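Local coordinates for protein GTP cyclohydrolase 1 type 2 homolog (PDB 3LNL) that is of unknown function but belongs to the NIF3 family, binds a pair of zinc ions and assembles into a toroid-shaped hexamer, at residues Y62-L71 against D95-D106; N113-L122 against K281-S289. The protein carries 2 engineered substitutions. All blocks are in the same frame, centred on the assembly; numbering follows the deposited sequence.

Interaction 1: residues Y62-L71 against D95-D106; sequences YNTIISHHPL and DINLIAMHTNLD. With ZN (zinc ion), chain G; ZN (zinc ion), chain F.
Strands 64-67 and 97-100 pair in parallel: Asn-97 N, Ile-99 N and Met-101 N donate to the carbonyls of Asn-63, Ile-65 and Ser-67, and Ile-65 N and Ser-67 N return bonds. Asn-63 O takes a second bond from Asn-97 ND2 (3.0 Å), the two donors coming from opposite faces of its carbonyl plane. Apolar contacts flank the strands, Leu-98 CD1 against Ile-65 CG2 (3.6 Å) and Ile-66 CG2 against Met-101 SD. Beyond the C-terminal ends of these strands lies the dinuclear zinc centre of the NIF3 fold. His-68 NE2 binds one zinc at 2.2 Å, and Asp-106 grips the same ion with both OD1 and OD2; His-69 NE2 binds the other, its ND1 hydrogen-bonded to Asp-48. The His-68 ring (chi1 -177°, CG anti to the backbone N) is held from both ends, by the zinc at NE2 and by ND1 donating to an in-plane lone pair of Met-101 O (2.9 Å). Water 2 bridges the ions and lies 2.7 Å from His-102 NE2, while His-102 ND1 is hydrogen-bonded to Asp-27. His-102 turns its edge toward the face of His-68 (planes at 65°), and Pro-70 CD makes a CH-pi contact over the face of His-102. Glu-333 bridges both zincs.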
loop_
_atom_site.group_PDB
_atom_site.type_symbol
_atom_site.label_atom_id
_atom_site.label_comp_id
_atom_site.label_asym_id
_atom_site.label_seq_id
_atom_site.Cartn_x
_atom_site.Cartn_y
_atom_site.Cartn_z
ATOM N N TYR B 62 -18.163 -39.286 -18.582
ATOM C CA TYR B 62 -17.608 -38.867 -17.297
ATOM C C TYR B 62 -18.166 -37.498 -16.869
ATOM O O TYR B 62 -18.204 -36.577 -17.687
ATOM C CB TYR B 62 -16.090 -38.784 -17.366
ATOM C CG TYR B 62 -15.373 -40.093 -17.687
ATOM C CD1 TYR B 62 -16.030 -41.325 -17.692
ATOM C CD2 TYR B 62 -14.029 -40.082 -17.967
ATOM C CE1 TYR B 62 -15.346 -42.530 -17.960
ATOM C CE2 TYR B 62 -13.344 -41.263 -18.268
ATOM C CZ TYR B 62 -13.997 -42.468 -18.247
ATOM O OH TYR B 62 -13.250 -43.580 -18.555
ATOM N N ASN B 63 -18.518 -37.353 -15.581
ATOM C CA ASN B 63 -19.114 -36.105 -15.103
ATOM C C ASN B 63 -18.186 -35.313 -14.220
ATOM O O ASN B 63 -18.615 -34.320 -13.625
ATOM C CB ASN B 63 -20.468 -36.349 -14.419
ATOM C CG ASN B 63 -20.313 -36.980 -13.059
ATOM O OD1 ASN B 63 -19.238 -37.448 -12.742
ATOM N ND2 ASN B 63 -21.381 -37.004 -12.252
ATOM N N THR B 64 -16.908 -35.690 -14.173
ATOM C CA THR B 64 -15.936 -35.004 -13.326
ATOM C C THR B 64 -14.634 -34.805 -14.073
ATOM O O THR B 64 -14.071 -35.782 -14.644
ATOM C CB THR B 64 -15.684 -35.798 -12.024
ATOM O OG1 THR B 64 -16.939 -36.024 -11.384
ATOM C CG2 THR B 64 -14.712 -35.062 -11.040
ATOM N N ILE B 65 -14.162 -33.546 -14.069
ATOM C CA ILE B 65 -12.892 -33.181 -14.648
ATOM C C ILE B 65 -12.065 -32.633 -13.520
ATOM O O ILE B 65 -12.541 -31.776 -12.769
ATOM C CB ILE B 65 -13.013 -32.155 -15.812
ATOM C CG1 ILE B 65 -13.863 -32.779 -16.932
ATOM C CG2 ILE B 65 -11.597 -31.663 -16.360
ATOM C CD1 ILE B 65 -14.310 -31.814 -18.048
ATOM N N ILE B 66 -10.835 -33.148 -13.393
ATOM C CA ILE B 66 -9.838 -32.541 -12.533
ATOM C C ILE B 66 -8.719 -31.912 -13.404
ATOM O O ILE B 66 -7.980 -32.623 -14.101
ATOM C CB ILE B 66 -9.181 -33.557 -11.590
ATOM C CG1 ILE B 66 -10.207 -34.259 -10.710
ATOM C CG2 ILE B 66 -8.138 -32.774 -10.660
ATOM C CD1 ILE B 66 -9.630 -35.395 -9.843
ATOM N N SER B 67 -8.597 -30.590 -13.358
ATOM C CA SER B 67 -7.578 -29.898 -14.109
ATOM C C SER B 67 -6.507 -29.396 -13.153
ATOM O O SER B 67 -6.741 -29.302 -11.947
ATOM C CB SER B 67 -8.179 -28.720 -14.916
ATOM O OG SER B 67 -8.574 -27.641 -14.050
ATOM N N HIS B 68 -5.323 -29.116 -13.699
ATOM C CA HIS B 68 -4.292 -28.447 -12.947
ATOM C C HIS B 68 -4.602 -26.947 -12.888
ATOM O O HIS B 68 -4.752 -26.374 -11.810
ATOM C CB HIS B 68 -2.920 -28.679 -13.563
ATOM C CG HIS B 68 -1.800 -28.067 -12.794
ATOM N ND1 HIS B 68 -1.701 -28.151 -11.425
ATOM C CD2 HIS B 68 -0.726 -27.356 -13.202
ATOM C CE1 HIS B 68 -0.581 -27.571 -11.033
ATOM N NE2 HIS B 68 -0.026 -26.973 -12.076
ATOM N N HIS B 69 -4.770 -26.330 -14.045
ATOM C CA HIS B 69 -5.000 -24.908 -14.096
ATOM C C HIS B 69 -6.475 -24.625 -13.780
ATOM O O HIS B 69 -7.362 -25.304 -14.308
ATOM C CB HIS B 69 -4.634 -24.336 -15.438
ATOM C CG HIS B 69 -3.157 -24.346 -15.716
ATOM N ND1 HIS B 69 -2.649 -24.439 -16.995
ATOM C CD2 HIS B 69 -2.094 -24.294 -14.890
ATOM C CE1 HIS B 69 -1.328 -24.424 -16.937
ATOM N NE2 HIS B 69 -0.963 -24.253 -15.681
ATOM N N PRO B 70 -6.739 -23.614 -12.967
ATOM C CA PRO B 70 -8.118 -23.302 -12.593
ATOM C C PRO B 70 -8.803 -22.550 -13.737
ATOM O O PRO B 70 -8.346 -21.508 -14.192
ATOM C CB PRO B 70 -7.948 -22.434 -11.326
ATOM C CG PRO B 70 -6.621 -21.861 -11.434
ATOM C CD PRO B 70 -5.778 -22.804 -12.215
ATOM N N LEU B 71 -9.926 -23.071 -14.209
ATOM C CA LEU B 71 -10.623 -22.462 -15.318
ATOM C C LEU B 71 -11.147 -21.087 -14.892
ATOM O O LEU B 71 -11.258 -20.175 -15.723
ATOM C CB LEU B 71 -11.778 -23.352 -15.736
ATOM C CG LEU B 71 -12.665 -22.936 -16.905
ATOM C CD1 LEU B 71 -11.819 -22.798 -18.218
ATOM C CD2 LEU B 71 -13.832 -23.901 -17.076
ATOM N N ASP B 95 -24.077 -30.864 -16.488
ATOM C CA ASP B 95 -23.841 -31.384 -15.140
ATOM C C ASP B 95 -22.459 -32.034 -14.993
ATOM O O ASP B 95 -22.319 -33.107 -14.418
ATOM C CB ASP B 95 -24.961 -32.351 -14.763
ATOM C CG ASP B 95 -26.303 -31.631 -14.622
ATOM O OD1 ASP B 95 -27.153 -31.840 -15.461
ATOM O OD2 ASP B 95 -26.461 -30.818 -13.704
ATOM N N ILE B 96 -21.440 -31.354 -15.529
ATOM C CA ILE B 96 -20.077 -31.749 -15.356
ATOM C C ILE B 96 -19.467 -30.905 -14.233
ATOM O O ILE B 96 -19.634 -29.662 -14.152
ATOM C CB ILE B 96 -19.231 -31.547 -16.628
ATOM C CG1 ILE B 96 -19.915 -32.124 -17.881
ATOM C CG2 ILE B 96 -17.825 -32.145 -16.418
ATOM C CD1 ILE B 96 -19.967 -33.589 -17.981
ATOM N N ASN B 97 -18.781 -31.597 -13.345
ATOM C CA ASN B 97 -18.107 -31.002 -12.241
ATOM C C ASN B 97 -16.619 -30.817 -12.559
ATOM O O ASN B 97 -15.983 -31.716 -13.103
ATOM C CB ASN B 97 -18.232 -31.919 -11.022
ATOM C CG ASN B 97 -19.639 -32.316 -10.739
ATOM O OD1 ASN B 97 -20.402 -31.518 -10.213
ATOM N ND2 ASN B 97 -20.001 -33.561 -11.083
ATOM N N LEU B 98 -16.062 -29.683 -12.149
ATOM C CA LEU B 98 -14.689 -29.316 -12.436
ATOM C C LEU B 98 -13.991 -28.984 -11.129
ATOM O O LEU B 98 -14.382 -28.040 -10.441
ATOM C CB LEU B 98 -14.614 -28.102 -13.398
ATOM C CG LEU B 98 -13.168 -27.610 -13.666
ATOM C CD1 LEU B 98 -12.305 -28.740 -14.366
ATOM C CD2 LEU B 98 -13.121 -26.313 -14.470
ATOM N N ILE B 99 -12.938 -29.728 -10.840
ATOM C CA ILE B 99 -12.089 -29.492 -9.670
ATOM C C ILE B 99 -10.698 -29.068 -10.155
ATOM O O ILE B 99 -10.180 -29.631 -11.112
ATOM C CB ILE B 99 -11.938 -30.828 -8.856
ATOM C CG1 ILE B 99 -13.314 -31.263 -8.299
ATOM C CG2 ILE B 99 -10.798 -30.733 -7.781
ATOM C CD1 ILE B 99 -13.377 -32.826 -7.882
ATOM N N ALA B 100 -10.120 -28.060 -9.510
ATOM C CA ALA B 100 -8.802 -27.613 -9.829
ATOM C C ALA B 100 -7.853 -28.039 -8.708
ATOM O O ALA B 100 -8.053 -27.705 -7.517
ATOM C CB ALA B 100 -8.733 -26.058 -9.959
ATOM N N MET B 101 -6.820 -28.763 -9.095
ATOM C CA MET B 101 -5.713 -29.098 -8.197
ATOM C C MET B 101 -4.515 -28.373 -8.752
ATOM O O MET B 101 -3.746 -28.942 -9.576
ATOM C CB MET B 101 -5.526 -30.631 -8.151
ATOM C CG MET B 101 -6.709 -31.367 -7.439
ATOM S SD MET B 101 -6.396 -33.136 -7.486
ATOM C CE MET B 101 -5.253 -33.293 -6.082
ATOM N N HIS B 102 -4.364 -27.103 -8.317
ATOM C CA HIS B 102 -3.398 -26.224 -8.922
ATOM C C HIS B 102 -2.105 -26.170 -8.121
ATOM O O HIS B 102 -1.389 -27.173 -8.097
ATOM C CB HIS B 102 -3.970 -24.848 -9.209
ATOM C CG HIS B 102 -3.096 -24.030 -10.093
ATOM N ND1 HIS B 102 -2.977 -22.658 -9.967
ATOM C CD2 HIS B 102 -2.251 -24.402 -11.087
ATOM C CE1 HIS B 102 -2.109 -22.218 -10.874
ATOM N NE2 HIS B 102 -1.643 -23.254 -11.555
ATOM N N THR B 103 -1.818 -25.074 -7.405
ATOM C CA THR B 103 -0.516 -24.991 -6.762
ATOM C C THR B 103 -0.356 -26.043 -5.637
ATOM O O THR B 103 0.757 -26.415 -5.369
ATOM C CB THR B 103 -0.132 -23.581 -6.289
ATOM O OG1 THR B 103 -1.091 -23.096 -5.349
ATOM C CG2 THR B 103 0.007 -22.598 -7.497
ATOM N N ASN B 104 -1.435 -26.555 -5.018
ATOM C CA ASN B 104 -1.291 -27.760 -4.167
ATOM C C ASN B 104 -0.609 -28.946 -4.858
ATOM O O ASN B 104 0.193 -29.664 -4.256
ATOM C CB ASN B 104 -2.595 -28.179 -3.418
ATOM C CG ASN B 104 -3.782 -28.362 -4.337
ATOM O OD1 ASN B 104 -3.962 -27.612 -5.321
ATOM N ND2 ASN B 104 -4.599 -29.398 -4.045
ATOM N N LEU B 105 -0.867 -29.127 -6.138
ATOM C CA LEU B 105 -0.183 -30.187 -6.877
ATOM C C LEU B 105 1.233 -29.785 -7.298
ATOM O O LEU B 105 2.082 -30.657 -7.411
ATOM C CB LEU B 105 -1.020 -30.602 -8.093
ATOM C CG LEU B 105 -0.640 -31.913 -8.761
ATOM C CD1 LEU B 105 -1.015 -33.126 -7.882
ATOM C CD2 LEU B 105 -1.368 -31.923 -10.149
ATOM N N ASP B 106 1.488 -28.483 -7.518
ATOM C CA ASP B 106 2.854 -27.989 -7.809
ATOM C C ASP B 106 3.814 -28.230 -6.654
ATOM O O ASP B 106 5.014 -28.403 -6.885
ATOM C CB ASP B 106 2.875 -26.490 -8.188
ATOM C CG ASP B 106 2.323 -26.244 -9.591
ATOM O OD1 ASP B 106 2.790 -26.988 -10.501
ATOM O OD2 ASP B 106 1.451 -25.329 -9.774
HETATM ZN ZN ZN G . 1.814 -25.735 -12.024
HETATM ZN ZN ZN F . 0.995 -23.692 -14.779
HETATM O O HOH W 1 -23.561 -35.544 -13.538
HETATM O O HOH W 2 0.672 -24.117 -12.683
HETATM O O HOH W 3 -0.033 -21.728 -14.438
HETATM O O HOH W 4 2.691 -22.605 -13.833
HETATM O O HOH W 5 3.289 -24.122 -12.203
#

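Interaction 2: residues N113-L122 against K281-S289. Engineered in segment 113-122: Val-119 (natural residue Ala).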
loop_
_atom_site.group_PDB
_atom_site.type_symbol
_atom_site.label_atom_id
_atom_site.label_comp_id
_atom_site.label_asym_id
_atom_site.label_seq_id
_atom_site.Cartn_x
_atom_site.Cartn_y
_atom_site.Cartn_z
ATOM N N ASN B 113 6.318 -31.475 -10.209
ATOM C CA ASN B 113 7.776 -31.486 -10.306
ATOM C C ASN B 113 8.427 -32.815 -10.069
ATOM O O ASN B 113 9.345 -33.162 -10.808
ATOM C CB ASN B 113 8.349 -30.347 -9.492
ATOM C CG ASN B 113 7.839 -29.025 -10.019
ATOM O OD1 ASN B 113 7.979 -28.768 -11.200
ATOM N ND2 ASN B 113 7.133 -28.250 -9.183
ATOM N N MET B 114 7.861 -33.622 -9.164
ATOM C CA MET B 114 8.256 -35.046 -9.073
ATOM C C MET B 114 7.959 -35.733 -10.395
ATOM O O MET B 114 8.798 -36.487 -10.882
ATOM C CB MET B 114 7.566 -35.737 -7.910
ATOM C CG MET B 114 7.652 -37.258 -7.911
ATOM S SD MET B 114 9.362 -37.742 -7.656
ATOM C CE MET B 114 9.589 -37.337 -5.926
ATOM N N MET B 115 6.771 -35.484 -10.974
ATOM C CA MET B 115 6.393 -36.067 -12.266
ATOM C C MET B 115 7.331 -35.677 -13.392
ATOM O O MET B 115 7.762 -36.532 -14.183
ATOM C CB MET B 115 4.974 -35.654 -12.646
ATOM C CG MET B 115 3.907 -36.289 -11.755
ATOM S SD MET B 115 2.376 -35.454 -12.013
ATOM C CE MET B 115 1.353 -36.065 -10.636
ATOM N N LEU B 116 7.660 -34.400 -13.465
ATOM C CA LEU B 116 8.637 -33.925 -14.442
ATOM C C LEU B 116 9.998 -34.610 -14.291
ATOM O O LEU B 116 10.545 -35.136 -15.250
ATOM C CB LEU B 116 8.769 -32.392 -14.377
ATOM C CG LEU B 116 7.611 -31.660 -15.050
ATOM C CD1 LEU B 116 7.645 -30.161 -14.628
ATOM C CD2 LEU B 116 7.623 -31.851 -16.614
ATOM N N ALA B 117 10.516 -34.666 -13.067
ATOM C CA ALA B 117 11.805 -35.298 -12.808
ATOM C C ALA B 117 11.820 -36.775 -13.199
ATOM O O ALA B 117 12.764 -37.256 -13.862
ATOM C CB ALA B 117 12.214 -35.116 -11.322
ATOM N N LYS B 118 10.748 -37.468 -12.866
ATOM C CA LYS B 118 10.589 -38.877 -13.220
ATOM C C LYS B 118 10.551 -39.066 -14.725
ATOM O O LYS B 118 11.253 -39.905 -15.238
ATOM C CB LYS B 118 9.329 -39.465 -12.549
ATOM C CG LYS B 118 9.500 -39.756 -11.047
ATOM C CD LYS B 118 10.477 -40.914 -10.817
ATOM C CE LYS B 118 10.489 -41.422 -9.369
ATOM N NZ LYS B 118 11.767 -42.194 -9.119
ATOM N N VAL B 119 9.801 -38.224 -15.446
ATOM C CA VAL B 119 9.748 -38.341 -16.904
ATOM C C VAL B 119 11.105 -38.028 -17.564
ATOM O O VAL B 119 11.456 -38.562 -18.602
ATOM C CB VAL B 119 8.656 -37.455 -17.501
ATOM C CG1 VAL B 119 8.641 -37.600 -19.032
ATOM C CG2 VAL B 119 7.383 -37.819 -16.950
ATOM N N MET B 120 11.890 -37.189 -16.919
ATOM C CA MET B 120 13.256 -36.919 -17.358
ATOM C C MET B 120 14.277 -37.976 -17.005
ATOM O O MET B 120 15.421 -37.869 -17.440
ATOM C CB MET B 120 13.713 -35.582 -16.803
ATOM C CG MET B 120 12.934 -34.421 -17.342
ATOM S SD MET B 120 13.451 -32.926 -16.523
ATOM C CE MET B 120 12.087 -31.792 -16.877
ATOM N N GLY B 121 13.866 -38.990 -16.249
ATOM C CA GLY B 121 14.761 -40.084 -15.858
ATOM C C GLY B 121 15.734 -39.750 -14.761
ATOM O O GLY B 121 16.758 -40.382 -14.659
ATOM N N LEU B 122 15.411 -38.750 -13.942
ATOM C CA LEU B 122 16.349 -38.262 -12.933
ATOM C C LEU B 122 16.267 -39.100 -11.681
ATOM O O LEU B 122 15.286 -39.827 -11.479
ATOM C CB LEU B 122 16.107 -36.808 -12.590
ATOM C CG LEU B 122 16.057 -35.874 -13.805
ATOM C CD1 LEU B 122 15.782 -34.431 -13.380
ATOM C CD2 LEU B 122 17.328 -36.003 -14.679
ATOM N N LYS B 281 25.076 -31.720 -13.429
ATOM C CA LYS B 281 24.732 -32.902 -12.641
ATOM C C LYS B 281 23.430 -32.742 -11.855
ATOM O O LYS B 281 22.584 -33.663 -11.857
ATOM C CB LYS B 281 25.865 -33.207 -11.679
ATOM C CG LYS B 281 25.537 -34.282 -10.705
ATOM C CD LYS B 281 25.497 -35.654 -11.384
ATOM C CE LYS B 281 25.311 -36.725 -10.360
ATOM N NZ LYS B 281 25.078 -37.968 -11.078
ATOM N N ARG B 282 23.318 -31.634 -11.127
ATOM C CA ARG B 282 22.160 -31.344 -10.318
ATOM C C ARG B 282 21.225 -30.358 -11.028
ATOM O O ARG B 282 21.651 -29.327 -11.528
ATOM C CB ARG B 282 22.579 -30.806 -8.944
ATOM C CG ARG B 282 23.601 -31.674 -8.271
ATOM C CD ARG B 282 24.034 -31.141 -6.909
ATOM N NE ARG B 282 22.887 -31.181 -6.016
ATOM C CZ ARG B 282 22.833 -30.579 -4.838
ATOM N NH1 ARG B 282 23.871 -29.867 -4.397
ATOM N NH2 ARG B 282 21.735 -30.699 -4.096
ATOM N N ILE B 283 19.939 -30.684 -11.010
ATOM C CA ILE B 283 18.903 -30.043 -11.769
ATOM C C ILE B 283 17.796 -29.567 -10.826
ATOM O O ILE B 283 17.279 -30.332 -10.045
ATOM C CB ILE B 283 18.361 -31.074 -12.771
ATOM C CG1 ILE B 283 19.551 -31.521 -13.714
ATOM C CG2 ILE B 283 17.230 -30.470 -13.631
ATOM C CD1 ILE B 283 19.558 -32.922 -13.958
ATOM N N ALA B 284 17.444 -28.285 -10.878
ATOM C CA ALA B 284 16.263 -27.797 -10.168
ATOM C C ALA B 284 15.152 -27.659 -11.215
ATOM O O ALA B 284 15.412 -27.162 -12.319
ATOM C CB ALA B 284 16.562 -26.452 -9.520
ATOM N N ILE B 285 13.942 -28.047 -10.855
ATOM C CA ILE B 285 12.784 -28.026 -11.769
ATOM C C ILE B 285 11.586 -27.377 -11.115
ATOM O O ILE B 285 11.164 -27.784 -10.042
ATOM C CB ILE B 285 12.343 -29.428 -12.183
ATOM C CG1 ILE B 285 13.454 -30.193 -12.903
ATOM C CG2 ILE B 285 11.119 -29.348 -13.126
ATOM C CD1 ILE B 285 13.253 -31.726 -12.837
ATOM N N ILE B 286 11.077 -26.320 -11.749
ATOM C CA ILE B 286 9.774 -25.756 -11.419
ATOM C C ILE B 286 8.956 -25.683 -12.709
ATOM O O ILE B 286 9.156 -24.836 -13.578
ATOM C CB ILE B 286 9.811 -24.398 -10.701
ATOM C CG1 ILE B 286 10.569 -24.517 -9.393
ATOM C CG2 ILE B 286 8.343 -23.903 -10.433
ATOM C CD1 ILE B 286 10.764 -23.237 -8.655
ATOM N N GLY B 287 8.041 -26.623 -12.861
ATOM C CA GLY B 287 7.243 -26.631 -14.079
ATOM C C GLY B 287 6.304 -25.471 -14.093
ATOM O O GLY B 287 5.880 -25.033 -13.059
ATOM N N GLY B 288 5.976 -24.989 -15.288
ATOM C CA GLY B 288 5.073 -23.861 -15.443
ATOM C C GLY B 288 5.852 -22.590 -15.748
ATOM O O GLY B 288 6.430 -22.449 -16.846
ATOM N N SER B 289 5.804 -21.670 -14.826
ATOM C CA SER B 289 6.483 -20.377 -14.962
ATOM C C SER B 289 7.207 -20.120 -13.643
ATOM O O SER B 289 6.632 -19.504 -12.736
ATOM C CB SER B 289 5.495 -19.243 -15.210
ATOM O OG SER B 289 6.227 -18.004 -15.401
HETATM O O HOH W 6 5.606 -26.283 -10.469
#
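Helix 113-119 lies across strand 281-285 at a closest axis distance of 9.4 Å, the two N-to-C directions 140° apart, closer to antiparallel than to perpendicular. The backbones come nearest at the start of the helix segment, where the CA atoms of Asn-113 and Ile-286 are 6.2 Å apart. At the other end Gly-121, with positive phi, closes the helix in a Schellman motif, and the chain turns so that Leu-122 points back to the strand. The single direct hydrogen bond between the segments runs from Gly-287 N to Asn-113 OD1 (2.7 Å, 163° at the hydrogen), in the plane of the side-chain carbonyl and on a lone pair. Asn-113 CG stands beside its own backbone N (chi1 -61°), which brings the amide to the chain just after the strand. The other end of that amide, ND2, donates to water 6, which in turn donates to Gly-287 O, so both polar groups of one glycine are tied to one side chain. The rest is apolar and centres on Ile-285. Its CG2 branch packs against Leu-116 CD1 (3.9 Å), whereas CD1 reaches Ala-117 CB, the sulfur of Met-120 and Leu-122 CD1 (3.7 Å), meeting the last two tip to tip. Leu-122 CD2 also covers Ile-283 CD1, the two side chains crossing at about a right angle. Leu-116 CD1 sits 3.6 Å from Gly-287 CA, a closeness possible because glycine bears no side chain there. The helix thus covers one face of the C-terminal NIF3 domain's sheet, in which strand 279-285 runs between strands 240-253 and 304-307; Leu-122 also rests on Ala-246 and Val-248, and Ala-117 on Ile-125 of strand 125-142.

From the N terminus, interaction 1 comes first: residues 62-71 meet 95-106 after a short excursion that includes helix 83-93, closing a local loop. Helix 112-119 follows soon after helix 103-106, and its 113-122 segment opens interaction 2, which closes only at 281-289, after the chain has passed through the PII-like middle domain. The two contacts are therefore in series, neither nested nor crossed, with centres about 22 Å apart. They touch where Asp-106 O packs against Asn-113 ND2, 3.1 Å away. Interaction 1 belongs to the N-terminal NIF3 sheet, and interaction 2 packs the helix that follows it against the C-terminal NIF3 sheet.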